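Local coordinates for diaminopimelate decarboxylase (Methanocaldococcus jannaschii, PDB 1TWI), which decarboxylates meso-diaminopimelate to L-lysine in the last step of lysine biosynthesis, as a homodimeric enzyme that uses pyridoxal 5'-phosphate as its cofactor, at residues E55-K60 / T274-K279; I97-N102 / K106-N111; I140-T145 / E151-A156; K191-A196 / V202-V207; P220-T225 / A268-N273. One frame throughout, in Å; residues are numbered along the deposited sequence.

Interaction 1: E55-K60 / T274-K279; sequences EEETGK and TMLKYK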
# COMPACT_ATOMS: atom_id res chain seq x y z
N GLU A 55 -16.37 -30.16 18.71
CA GLU A 55 -16.98 -31.31 18.02
C GLU A 55 -17.18 -32.46 19.00
O GLU A 55 -18.18 -33.15 18.94
CB GLU A 55 -16.10 -31.82 16.84
CG GLU A 55 -16.30 -33.35 16.42
CD GLU A 55 -15.00 -34.29 16.50
OE1 GLU A 55 -15.00 -35.31 17.28
OE2 GLU A 55 -13.98 -34.04 15.80
N GLU A 56 -16.21 -32.66 19.89
CA GLU A 56 -16.29 -33.75 20.87
C GLU A 56 -17.47 -33.62 21.78
O GLU A 56 -18.16 -34.60 22.08
CB GLU A 56 -15.02 -33.77 21.74
CG GLU A 56 -13.77 -34.14 20.98
CD GLU A 56 -12.50 -33.97 21.78
OE1 GLU A 56 -12.55 -33.37 22.90
OE2 GLU A 56 -11.44 -34.42 21.27
N GLU A 57 -17.72 -32.42 22.26
CA GLU A 57 -18.81 -32.23 23.20
C GLU A 57 -20.19 -31.92 22.66
O GLU A 57 -21.16 -32.21 23.35
CB GLU A 57 -18.43 -31.16 24.22
CG GLU A 57 -17.72 -31.75 25.48
CD GLU A 57 -17.29 -30.66 26.43
OE1 GLU A 57 -18.15 -29.79 26.70
OE2 GLU A 57 -16.12 -30.65 26.90
N THR A 58 -20.28 -31.35 21.46
CA THR A 58 -21.57 -30.95 20.87
C THR A 58 -21.98 -31.82 19.66
O THR A 58 -23.11 -31.78 19.21
CB THR A 58 -21.49 -29.44 20.32
OG1 THR A 58 -20.63 -29.43 19.17
CG2 THR A 58 -20.94 -28.48 21.36
N GLY A 59 -21.06 -32.59 19.11
CA GLY A 59 -21.42 -33.35 17.92
C GLY A 59 -21.52 -32.44 16.68
O GLY A 59 -21.76 -32.92 15.58
N LYS A 60 -21.31 -31.14 16.83
CA LYS A 60 -21.39 -30.25 15.65
C LYS A 60 -20.03 -30.07 14.96
O LYS A 60 -19.02 -30.59 15.42
CB LYS A 60 -21.96 -28.89 16.08
CG LYS A 60 -23.42 -29.03 16.56
CD LYS A 60 -24.23 -29.72 15.48
CE LYS A 60 -25.50 -29.01 15.04
NZ LYS A 60 -26.66 -29.38 15.93
N THR A 274 -17.90 -20.13 27.04
CA THR A 274 -18.94 -19.11 26.99
C THR A 274 -20.13 -19.66 26.22
O THR A 274 -21.27 -19.57 26.71
CB THR A 274 -18.48 -17.81 26.34
OG1 THR A 274 -17.52 -17.18 27.19
CG2 THR A 274 -19.67 -16.83 26.19
N MET A 275 -19.91 -20.22 25.03
CA MET A 275 -21.04 -20.74 24.25
C MET A 275 -21.83 -21.85 24.97
O MET A 275 -23.06 -21.92 24.82
CB MET A 275 -20.59 -21.29 22.87
CG MET A 275 -20.02 -20.18 21.94
SD MET A 275 -19.37 -20.87 20.45
CE MET A 275 -20.96 -21.14 19.63
N LEU A 276 -21.15 -22.72 25.72
CA LEU A 276 -21.87 -23.80 26.41
C LEU A 276 -22.82 -23.32 27.53
O LEU A 276 -23.67 -24.06 27.95
CB LEU A 276 -20.91 -24.84 26.97
CG LEU A 276 -20.20 -25.66 25.89
CD1 LEU A 276 -19.19 -26.58 26.58
CD2 LEU A 276 -21.19 -26.50 25.11
N LYS A 277 -22.69 -22.07 27.98
CA LYS A 277 -23.59 -21.50 28.98
C LYS A 277 -24.99 -21.40 28.39
O LYS A 277 -25.99 -21.28 29.14
CB LYS A 277 -23.17 -20.07 29.34
CG LYS A 277 -21.90 -20.01 30.18
CD LYS A 277 -21.31 -18.62 30.28
CE LYS A 277 -20.14 -18.67 31.25
NZ LYS A 277 -19.73 -17.29 31.66
N TYR A 278 -25.08 -21.42 27.06
CA TYR A 278 -26.39 -21.22 26.40
C TYR A 278 -27.09 -22.46 25.93
O TYR A 278 -28.18 -22.35 25.32
CB TYR A 278 -26.24 -20.28 25.19
CG TYR A 278 -25.68 -18.92 25.53
CD1 TYR A 278 -24.33 -18.74 25.80
CD2 TYR A 278 -26.52 -17.80 25.59
CE1 TYR A 278 -23.81 -17.47 26.12
CE2 TYR A 278 -26.02 -16.53 25.90
CZ TYR A 278 -24.67 -16.37 26.17
OH TYR A 278 -24.22 -15.09 26.50
N LYS A 279 -26.49 -23.63 26.21
CA LYS A 279 -27.01 -24.92 25.77
C LYS A 279 -28.41 -25.28 26.21
O LYS A 279 -29.02 -26.17 25.63
CB LYS A 279 -26.08 -26.07 26.15
CG LYS A 279 -26.08 -26.37 27.64
CD LYS A 279 -25.76 -27.82 27.88
CE LYS A 279 -24.42 -28.04 28.53
NZ LYS A 279 -24.42 -29.45 29.11

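Interaction 2: I97-N102 / K106-N111; sequences IAKLSN and KKIVFN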
# COMPACT_ATOMS: atom_id res chain seq x y z
N ILE A 97 -9.47 -18.11 -6.26
CA ILE A 97 -8.30 -18.81 -5.74
C ILE A 97 -8.70 -19.99 -4.79
O ILE A 97 -8.08 -21.07 -4.85
CB ILE A 97 -7.35 -17.80 -5.00
CG1 ILE A 97 -6.69 -16.86 -6.01
CG2 ILE A 97 -6.28 -18.51 -4.25
CD1 ILE A 97 -6.12 -15.60 -5.30
N ALA A 98 -9.70 -19.80 -3.92
CA ALA A 98 -10.10 -20.89 -3.02
C ALA A 98 -10.55 -22.11 -3.81
O ALA A 98 -10.18 -23.25 -3.47
CB ALA A 98 -11.25 -20.45 -2.03
N LYS A 99 -11.37 -21.87 -4.85
CA LYS A 99 -11.86 -22.99 -5.67
C LYS A 99 -10.70 -23.60 -6.44
O LYS A 99 -10.63 -24.81 -6.50
CB LYS A 99 -12.96 -22.54 -6.64
CG LYS A 99 -14.24 -22.06 -5.99
CD LYS A 99 -14.90 -23.16 -5.20
CE LYS A 99 -15.71 -24.11 -6.13
NZ LYS A 99 -16.40 -25.20 -5.36
N LEU A 100 -9.79 -22.80 -7.01
CA LEU A 100 -8.65 -23.40 -7.70
C LEU A 100 -7.72 -24.10 -6.67
O LEU A 100 -6.88 -24.91 -7.03
CB LEU A 100 -7.83 -22.36 -8.49
CG LEU A 100 -8.58 -21.90 -9.77
CD1 LEU A 100 -7.60 -21.04 -10.64
CD2 LEU A 100 -9.10 -23.13 -10.57
N SER A 101 -7.89 -23.81 -5.39
CA SER A 101 -7.00 -24.46 -4.40
C SER A 101 -7.64 -25.75 -3.88
O SER A 101 -7.07 -26.42 -3.01
CB SER A 101 -6.76 -23.51 -3.23
OG SER A 101 -6.01 -22.37 -3.66
N ASN A 102 -8.83 -26.04 -4.38
CA ASN A 102 -9.60 -27.20 -4.01
C ASN A 102 -10.22 -27.20 -2.61
O ASN A 102 -10.42 -28.28 -2.01
CB ASN A 102 -8.74 -28.48 -4.18
CG ASN A 102 -9.55 -29.64 -4.69
OD1 ASN A 102 -10.43 -29.47 -5.55
ND2 ASN A 102 -9.24 -30.85 -4.21
N LYS A 106 -18.41 -26.30 0.94
CA LYS A 106 -19.07 -26.18 2.22
C LYS A 106 -18.16 -25.64 3.29
O LYS A 106 -18.59 -25.56 4.43
CB LYS A 106 -19.66 -27.52 2.69
CG LYS A 106 -21.03 -27.84 2.13
CD LYS A 106 -21.99 -26.60 2.03
CE LYS A 106 -21.95 -26.06 0.60
NZ LYS A 106 -22.89 -24.93 0.46
N LYS A 107 -16.89 -25.36 2.97
CA LYS A 107 -15.99 -24.76 3.96
C LYS A 107 -15.60 -23.35 3.48
O LYS A 107 -14.59 -22.82 3.89
CB LYS A 107 -14.71 -25.59 4.15
CG LYS A 107 -14.96 -26.96 4.79
CD LYS A 107 -13.62 -27.75 4.95
CE LYS A 107 -13.80 -29.04 5.81
NZ LYS A 107 -12.50 -29.77 5.96
N ILE A 108 -16.40 -22.78 2.60
CA ILE A 108 -16.10 -21.43 2.12
C ILE A 108 -17.18 -20.44 2.56
O ILE A 108 -18.37 -20.69 2.30
CB ILE A 108 -16.00 -21.41 0.56
CG1 ILE A 108 -14.78 -22.26 0.11
CG2 ILE A 108 -15.74 -19.96 0.05
CD1 ILE A 108 -14.63 -22.40 -1.45
N VAL A 109 -16.77 -19.35 3.23
CA VAL A 109 -17.74 -18.30 3.60
C VAL A 109 -17.24 -17.03 2.90
O VAL A 109 -16.04 -16.81 2.74
CB VAL A 109 -17.87 -18.04 5.16
CG1 VAL A 109 -18.59 -19.31 5.82
CG2 VAL A 109 -16.50 -17.82 5.80
N PHE A 110 -18.19 -16.22 2.47
CA PHE A 110 -17.89 -15.00 1.70
C PHE A 110 -18.27 -13.73 2.50
O PHE A 110 -19.44 -13.51 2.79
CB PHE A 110 -18.70 -15.07 0.37
CG PHE A 110 -18.21 -14.15 -0.73
CD1 PHE A 110 -17.50 -12.99 -0.43
CD2 PHE A 110 -18.53 -14.43 -2.07
CE1 PHE A 110 -17.11 -12.07 -1.44
CE2 PHE A 110 -18.15 -13.56 -3.09
CZ PHE A 110 -17.44 -12.35 -2.78
N ASN A 111 -17.28 -12.96 2.92
CA ASN A 111 -17.48 -11.70 3.66
C ASN A 111 -17.30 -10.53 2.71
O ASN A 111 -16.69 -10.68 1.65
CB ASN A 111 -16.38 -11.53 4.75
CG ASN A 111 -16.68 -12.35 5.96
OD1 ASN A 111 -17.70 -12.15 6.57
ND2 ASN A 111 -15.78 -13.30 6.32

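Interaction 3: I140-T145 / E151-A156; sequences ILINET and ETANVA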
# COMPACT_ATOMS: atom_id res chain seq x y z
N ILE A 140 -31.00 -8.20 -0.30
CA ILE A 140 -31.95 -8.02 -1.43
C ILE A 140 -31.27 -8.43 -2.76
O ILE A 140 -31.84 -9.21 -3.55
CB ILE A 140 -32.50 -6.53 -1.46
CG1 ILE A 140 -33.35 -6.29 -0.18
CG2 ILE A 140 -33.37 -6.24 -2.76
CD1 ILE A 140 -33.79 -4.85 -0.02
N LEU A 141 -30.04 -8.00 -2.97
CA LEU A 141 -29.35 -8.35 -4.19
C LEU A 141 -29.11 -9.85 -4.29
O LEU A 141 -29.25 -10.47 -5.37
CB LEU A 141 -28.03 -7.56 -4.30
CG LEU A 141 -27.10 -8.01 -5.46
CD1 LEU A 141 -27.77 -7.73 -6.82
CD2 LEU A 141 -25.78 -7.21 -5.37
N ILE A 142 -28.76 -10.48 -3.17
CA ILE A 142 -28.52 -11.93 -3.22
C ILE A 142 -29.83 -12.69 -3.55
O ILE A 142 -29.83 -13.64 -4.36
CB ILE A 142 -27.98 -12.47 -1.85
CG1 ILE A 142 -26.52 -12.00 -1.65
CG2 ILE A 142 -28.09 -13.97 -1.80
CD1 ILE A 142 -26.01 -12.19 -0.15
N ASN A 143 -30.93 -12.30 -2.91
CA ASN A 143 -32.20 -13.01 -3.14
C ASN A 143 -32.62 -12.78 -4.64
O ASN A 143 -33.08 -13.70 -5.30
CB ASN A 143 -33.27 -12.45 -2.18
CG ASN A 143 -34.61 -13.10 -2.36
OD1 ASN A 143 -35.57 -12.43 -2.73
ND2 ASN A 143 -34.71 -14.41 -2.09
N GLU A 144 -32.46 -11.56 -5.15
CA GLU A 144 -32.83 -11.27 -6.55
C GLU A 144 -31.92 -12.08 -7.51
O GLU A 144 -32.38 -12.61 -8.52
CB GLU A 144 -32.69 -9.77 -6.84
CG GLU A 144 -33.85 -8.89 -6.33
CD GLU A 144 -33.45 -7.39 -6.32
OE1 GLU A 144 -34.28 -6.53 -5.89
OE2 GLU A 144 -32.30 -7.07 -6.75
N THR A 145 -30.63 -12.18 -7.20
CA THR A 145 -29.70 -12.91 -8.07
C THR A 145 -29.97 -14.42 -8.03
O THR A 145 -29.96 -15.12 -9.08
CB THR A 145 -28.25 -12.58 -7.65
OG1 THR A 145 -28.09 -11.17 -7.74
CG2 THR A 145 -27.26 -13.29 -8.56
N GLU A 151 -31.92 -20.66 -8.26
CA GLU A 151 -31.25 -21.35 -7.17
C GLU A 151 -31.64 -20.76 -5.79
O GLU A 151 -32.40 -19.80 -5.72
CB GLU A 151 -29.74 -21.19 -7.36
CG GLU A 151 -29.17 -21.98 -8.53
CD GLU A 151 -29.36 -23.49 -8.38
OE1 GLU A 151 -29.28 -24.00 -7.24
OE2 GLU A 151 -29.59 -24.18 -9.39
N THR A 152 -31.11 -21.33 -4.70
CA THR A 152 -31.37 -20.81 -3.36
C THR A 152 -29.99 -20.51 -2.72
O THR A 152 -29.20 -21.44 -2.57
CB THR A 152 -32.12 -21.83 -2.47
OG1 THR A 152 -33.40 -22.10 -3.06
CG2 THR A 152 -32.39 -21.22 -1.04
N ALA A 153 -29.68 -19.25 -2.37
CA ALA A 153 -28.38 -18.92 -1.75
C ALA A 153 -28.41 -19.12 -0.23
O ALA A 153 -29.41 -18.83 0.42
CB ALA A 153 -28.01 -17.44 -2.03
N ASN A 154 -27.32 -19.61 0.33
CA ASN A 154 -27.22 -19.79 1.77
C ASN A 154 -26.77 -18.44 2.33
O ASN A 154 -25.80 -17.89 1.82
CB ASN A 154 -26.16 -20.86 2.06
CG ASN A 154 -26.62 -22.22 1.57
OD1 ASN A 154 -27.75 -22.60 1.82
ND2 ASN A 154 -25.75 -22.95 0.84
N VAL A 155 -27.47 -17.90 3.33
CA VAL A 155 -27.06 -16.63 3.90
C VAL A 155 -26.89 -16.68 5.42
O VAL A 155 -27.72 -17.25 6.12
CB VAL A 155 -28.03 -15.42 3.57
CG1 VAL A 155 -27.90 -15.01 2.00
CG2 VAL A 155 -29.49 -15.78 3.90
N ALA A 156 -25.75 -16.12 5.87
CA ALA A 156 -25.43 -15.95 7.28
C ALA A 156 -25.49 -14.40 7.40
O ALA A 156 -25.58 -13.69 6.39
CB ALA A 156 -24.00 -16.48 7.58

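Interaction 4: K191-A196 / V202-V207; sequences KAIKMA and VNVVGV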
# COMPACT_ATOMS: atom_id res chain seq x y z
N LYS A 191 -34.28 -7.24 11.84
CA LYS A 191 -35.10 -6.89 10.65
C LYS A 191 -34.57 -7.63 9.39
O LYS A 191 -35.35 -8.22 8.62
CB LYS A 191 -35.06 -5.39 10.43
CG LYS A 191 -35.84 -4.85 9.21
CD LYS A 191 -35.62 -3.32 9.22
CE LYS A 191 -35.53 -2.76 7.80
NZ LYS A 191 -36.83 -2.48 7.15
N ALA A 192 -33.24 -7.64 9.21
CA ALA A 192 -32.66 -8.30 8.05
C ALA A 192 -32.96 -9.80 8.04
O ALA A 192 -33.32 -10.39 7.01
CB ALA A 192 -31.12 -8.06 7.99
N ILE A 193 -32.78 -10.45 9.19
CA ILE A 193 -33.01 -11.87 9.22
C ILE A 193 -34.51 -12.20 9.03
O ILE A 193 -34.85 -13.20 8.39
CB ILE A 193 -32.48 -12.49 10.56
CG1 ILE A 193 -30.94 -12.39 10.56
CG2 ILE A 193 -32.98 -13.95 10.75
CD1 ILE A 193 -30.34 -12.71 11.87
N LYS A 194 -35.40 -11.38 9.60
CA LYS A 194 -36.83 -11.70 9.41
C LYS A 194 -37.19 -11.47 7.92
O LYS A 194 -38.01 -12.22 7.37
CB LYS A 194 -37.68 -10.81 10.35
CG LYS A 194 -37.77 -11.45 11.74
CD LYS A 194 -38.65 -10.65 12.70
CE LYS A 194 -38.87 -11.46 13.95
NZ LYS A 194 -39.89 -10.82 14.85
N MET A 195 -36.58 -10.46 7.30
CA MET A 195 -36.79 -10.23 5.86
C MET A 195 -36.33 -11.45 5.07
O MET A 195 -37.02 -11.94 4.16
CB MET A 195 -35.99 -9.00 5.36
CG MET A 195 -36.57 -7.68 5.85
SD MET A 195 -35.76 -6.25 5.06
CE MET A 195 -35.41 -6.94 3.37
N ALA A 196 -35.15 -11.98 5.41
CA ALA A 196 -34.65 -13.14 4.67
C ALA A 196 -35.57 -14.34 4.83
O ALA A 196 -35.69 -15.14 3.90
CB ALA A 196 -33.21 -13.54 5.16
N VAL A 202 -33.47 -17.51 -0.49
CA VAL A 202 -32.29 -17.54 0.39
C VAL A 202 -32.68 -18.49 1.51
O VAL A 202 -33.87 -18.69 1.78
CB VAL A 202 -31.87 -16.12 0.97
CG1 VAL A 202 -31.56 -15.12 -0.19
CG2 VAL A 202 -32.99 -15.54 1.90
N ASN A 203 -31.65 -19.06 2.13
CA ASN A 203 -31.75 -20.01 3.20
C ASN A 203 -30.85 -19.49 4.33
O ASN A 203 -29.62 -19.44 4.16
CB ASN A 203 -31.25 -21.36 2.68
CG ASN A 203 -31.12 -22.40 3.76
OD1 ASN A 203 -30.02 -22.98 3.93
ND2 ASN A 203 -32.18 -22.67 4.46
N VAL A 204 -31.48 -19.12 5.45
CA VAL A 204 -30.81 -18.58 6.65
C VAL A 204 -30.03 -19.67 7.35
O VAL A 204 -30.65 -20.62 7.84
CB VAL A 204 -31.86 -17.99 7.66
CG1 VAL A 204 -31.13 -17.46 8.93
CG2 VAL A 204 -32.60 -16.80 7.00
N VAL A 205 -28.70 -19.56 7.41
CA VAL A 205 -27.88 -20.61 8.05
C VAL A 205 -26.96 -20.15 9.22
O VAL A 205 -26.32 -20.98 9.85
CB VAL A 205 -26.90 -21.33 7.05
CG1 VAL A 205 -27.66 -22.12 5.97
CG2 VAL A 205 -25.94 -20.31 6.43
N GLY A 206 -26.85 -18.86 9.52
CA GLY A 206 -25.99 -18.51 10.64
C GLY A 206 -25.82 -17.03 10.91
O GLY A 206 -26.45 -16.18 10.23
N VAL A 207 -25.01 -16.71 11.92
CA VAL A 207 -24.68 -15.31 12.23
C VAL A 207 -23.13 -15.29 12.27
O VAL A 207 -22.49 -16.30 12.57
CB VAL A 207 -25.27 -14.87 13.61
CG1 VAL A 207 -26.84 -14.80 13.55
CG2 VAL A 207 -24.84 -15.88 14.66
O HOH W 1 -35.57 -17.86 3.77

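Interaction 5: P220-T225 / A268-N273; sequences PFIEET and ADAIIN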
# COMPACT_ATOMS: atom_id res chain seq x y z
N PRO A 220 -11.89 -9.21 24.82
CA PRO A 220 -12.78 -8.77 23.72
C PRO A 220 -13.51 -9.99 23.08
O PRO A 220 -14.70 -9.92 22.69
CB PRO A 220 -11.84 -8.12 22.72
CG PRO A 220 -10.62 -7.79 23.50
CD PRO A 220 -10.49 -8.86 24.54
N PHE A 221 -12.79 -11.10 22.99
CA PHE A 221 -13.38 -12.31 22.42
C PHE A 221 -14.48 -12.89 23.31
O PHE A 221 -15.52 -13.35 22.81
CB PHE A 221 -12.32 -13.38 22.16
CG PHE A 221 -11.34 -12.97 21.11
CD1 PHE A 221 -11.74 -12.83 19.78
CD2 PHE A 221 -10.05 -12.66 21.45
CE1 PHE A 221 -10.88 -12.37 18.82
CE2 PHE A 221 -9.14 -12.18 20.48
CZ PHE A 221 -9.55 -12.04 19.17
N ILE A 222 -14.24 -12.93 24.61
CA ILE A 222 -15.27 -13.42 25.52
C ILE A 222 -16.53 -12.50 25.36
O ILE A 222 -17.64 -12.99 25.21
CB ILE A 222 -14.80 -13.32 27.03
CG1 ILE A 222 -13.65 -14.28 27.30
CG2 ILE A 222 -15.94 -13.67 27.97
CD1 ILE A 222 -12.84 -13.99 28.61
N GLU A 223 -16.34 -11.19 25.36
CA GLU A 223 -17.49 -10.27 25.26
C GLU A 223 -18.20 -10.44 23.90
O GLU A 223 -19.43 -10.40 23.83
CB GLU A 223 -17.02 -8.82 25.45
CG GLU A 223 -18.13 -7.76 25.32
CD GLU A 223 -19.14 -7.80 26.46
OE1 GLU A 223 -18.92 -8.51 27.49
OE2 GLU A 223 -20.17 -7.09 26.32
N GLU A 224 -17.43 -10.58 22.83
CA GLU A 224 -18.03 -10.85 21.51
C GLU A 224 -18.86 -12.14 21.60
O GLU A 224 -20.01 -12.20 21.16
CB GLU A 224 -16.92 -11.08 20.43
CG GLU A 224 -17.47 -11.68 19.09
CD GLU A 224 -16.39 -12.24 18.15
OE1 GLU A 224 -15.21 -12.42 18.60
OE2 GLU A 224 -16.72 -12.54 16.98
N THR A 225 -18.29 -13.18 22.21
CA THR A 225 -19.02 -14.45 22.24
C THR A 225 -20.33 -14.35 23.03
O THR A 225 -21.39 -14.86 22.59
CB THR A 225 -18.13 -15.59 22.80
OG1 THR A 225 -16.94 -15.71 21.99
CG2 THR A 225 -18.83 -16.89 22.71
N ALA A 268 -9.93 -20.88 22.80
CA ALA A 268 -10.93 -21.92 22.84
C ALA A 268 -11.52 -22.08 24.23
O ALA A 268 -12.72 -22.26 24.37
CB ALA A 268 -10.34 -23.24 22.40
N ASP A 269 -10.69 -21.99 25.27
CA ASP A 269 -11.25 -22.13 26.61
C ASP A 269 -12.31 -21.03 26.76
O ASP A 269 -13.44 -21.28 27.24
CB ASP A 269 -10.19 -21.93 27.70
CG ASP A 269 -9.23 -23.09 27.78
OD1 ASP A 269 -9.64 -24.19 27.35
OD2 ASP A 269 -8.07 -22.90 28.27
N ALA A 270 -11.94 -19.84 26.34
CA ALA A 270 -12.84 -18.70 26.44
C ALA A 270 -14.13 -18.80 25.60
O ALA A 270 -15.28 -18.59 26.09
CB ALA A 270 -12.05 -17.41 26.08
N ILE A 271 -13.97 -19.11 24.32
CA ILE A 271 -15.14 -19.24 23.45
C ILE A 271 -16.05 -20.40 23.83
O ILE A 271 -17.27 -20.24 23.98
CB ILE A 271 -14.72 -19.38 21.94
CG1 ILE A 271 -14.13 -18.05 21.45
CG2 ILE A 271 -15.94 -19.79 21.09
CD1 ILE A 271 -13.60 -18.07 20.03
N ILE A 272 -15.46 -21.58 23.99
CA ILE A 272 -16.25 -22.77 24.24
C ILE A 272 -17.00 -22.73 25.57
O ILE A 272 -18.21 -23.02 25.61
CB ILE A 272 -15.34 -24.04 24.10
CG1 ILE A 272 -14.88 -24.19 22.65
CG2 ILE A 272 -16.10 -25.32 24.55
CD1 ILE A 272 -13.81 -25.32 22.49
N ASN A 273 -16.32 -22.34 26.64
CA ASN A 273 -17.01 -22.25 27.93
C ASN A 273 -18.09 -21.16 27.87
O ASN A 273 -19.11 -21.25 28.54
CB ASN A 273 -15.99 -22.02 29.08
CG ASN A 273 -15.08 -23.28 29.31
OD1 ASN A 273 -15.59 -24.42 29.38
ND2 ASN A 273 -13.75 -23.08 29.39

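Interaction 1: E55-K60 / T274-K279
T58 and L276 mark the nearest approach of the two backbones, their CA atoms 9.1 Å apart, where the end parts of helix 37-58 and helix 264-276 meet on the outside of the TIM barrel. The strands that follow these helices, 62-67 and 286-289, are neighbours in the barrel wall, so the contact joins two adjacent helices at the surface. G59, with positive phi, is the first residue beyond the first helix, and residues L276 to K279 form a type I turn. Both methyls of L276 take part: CD2 lies 4.2 Å from CG2 of T58, and CD1 lies 3.4 Å from OE1 of E57. The E57 and L276 side chains cross at about a right angle; one carboxylate oxygen, OE1, rests against a methyl, while OE2 forms a salt bridge with R53 of the same helix. The L276 side chain also touches R53, W54 and M284. With the T58 hydroxyl held at the helix end, its CG2 is the branch that meets L276. There OG1 bonds to W54 O and closes an ST turn by accepting from the backbone N of K60 at 3.0 Å, with an angle of 160° at the hydrogen.

Interaction 2: I97-N102 / K106-N111
A98 and I108 bring helix 92-100 and strand 108-110 together, with CA atoms 7.9 Å apart, the nearest pair across the two segments. The contact runs through one atom, CD1 of I108. It lies 3.9 Å from CB of A98 and 3.8 Å from CD of K99, so a single methyl meets two successive helix residues. I108 reaches this far because CG1 stands beside the backbone N and the chain then continues extended (chi2 176°). K99 starts off to one side, but bends at chi2 and chi3 bring its methylene chain over the isoleucine, while NZ goes on to hydrogen-bond OG of S105. This is the return half of a beta-alpha-beta unit of the TIM barrel: the helix leaves strand 86-89 and lies back over the sheet, where A98 and I108 also touch V89. The helix ends in a Schellman motif at N102, whose N bonds to K99 O at 3.0 Å. Just before it, OG of S101 reaches back one turn to donate to I97 O at 2.7 Å from above the carbonyl plane, and it is also bonded to T77. Just past F110, the setting changes from packing to active site. N111 touches the pyridoxal phosphate and C358 of the second subunit, the predicted proton donor, while its amide is bonded to D88, E290 and N132.

Interaction 3: I140-T145 / E151-A156
I142 sets CG1 beside the backbone N (chi1 -72°), which leaves CG2 anti to that N and aimed at A153 and V155 on the strand, while CG1 extends to CD1. V155 adopts nearly the same first torsion (chi1 -71°) and presents CG1. Two branches of the isoleucine therefore straddle one methyl: CG2 lies 3.9 Å and CD1 4.0 Å from CG1 of V155, as the two side chains slide past each other in opposite directions. The pair formed by I142 CG2 and A153 CB is closer, at 3.5 Å, nearer than carbon atoms normally pack. With only a methyl on A153, the CA atoms of I142 and A153 stand 7.1 Å apart. On the flank toward helix 117-125, OG1 of T145 is held by its own helix, donating to L141 O at 2.7 Å. The backbone N of T145 reaches the same oxygen from the other face of the carbonyl plane, so two donors grip one acceptor, and K117 NZ bonds to the hydroxyl as well. Beneath the isoleucine lie F131 and V133 of strand 130-133. That strand, helix 136-149 and strand 153-160 form a beta-alpha-beta unit, the repeating element of the TIM barrel.

Interaction 4: K191-A196 / V202-V207
A196 meets V202 and V204 through its lone methyl, with CB 3.8 Å from CG2 of V202 and also 3.8 Å from CG2 of V204. The same V202 methyl lies 3.4 Å from the backbone O of A196, so it covers both the side chain and the carbonyl of one residue. V204 splits its branches between two helix positions: CG2 goes to A196, while CG1, opposite the backbone N (chi1 178°), comes to 4.4 Å from CG2 of I193. The far end of I193 closes in on the strand higher up, where CD1 lies 4.4 Å from CG1 of V207. A water lies 2.7 Å from both A196 O and V202 O. Behind this shell, the axes of the short segments 191-196 and 202-207 approach to 9.1 Å at 136° between their directions, as a TIM-barrel helix lies slantwise over the strand it leads into. F157 of strand 153-160 fills in beneath I193 and A196, while L235 of helix 219-237 touches both I193 and V207. With no direct hydrogen bond between the segments, the helix and strand meet through methyl-to-methyl van der Waals contacts, a nonpolar and nondirectional interaction; the polar atoms near the junction, A196 O and V202 O, share the water, which has competing acceptors and need not donate to both at once.

Interaction 5: P220-T225 / A268-N273
T225 faces I271 where helices 219-237 and 264-276 pack side by side on the outer layer of the TIM barrel. From CB the threonine divides in two. OG1, beside the backbone N (chi1 -58°), comes to 3.7 Å from CG1 of I271, while the methyl CG2 lies 3.9 Å from I271 O and packs on T274 and M275 of the same helix. The hydroxyl gains no polar bond across the interface. It turns back into its own helix and donates to F221 O at 2.9 Å, tilted 33° from the carbonyl plane. The backbone N of T225 reaches that oxygen from the opposite face, so the polar group is satisfied locally while its flank lies against a hydrocarbon. The two side chains cross at about a right angle. On its inner side I271 also packs on L287 and L289 of strand 286-289, linking this helix pair to the barrel wall. Within these segments the backbones are nearest at I222 and A270, CA atoms 5.9 Å apart. A270 offers just a methyl there, and the touch is carbon to carbon: CG1 of I222 rests 3.7 Å from CB of A270.

All five contacts belong to one TIM barrel, but they sample two layers, helix on sheet and helix on helix. Interactions 2, 3 and 4 set helices against the parallel sheet and are buried and largely aliphatic; 3 and 4 adjoin, because their strands 153-160 and 202-208 are neighbours joined by backbone bonds such as V155 N to N203 O. Interactions 1 and 5 are helix-to-helix and share helix 264-276, meeting where M275 and T274 pack on T225. Interaction 5 is partly buried, whereas interaction 1 is at the surface, where a carboxylate joins the packing. Interaction 2 alone contains a residue of the cofactor pocket. Along the chain, interactions 2 to 5 all fall inside the loop closed by interaction 1.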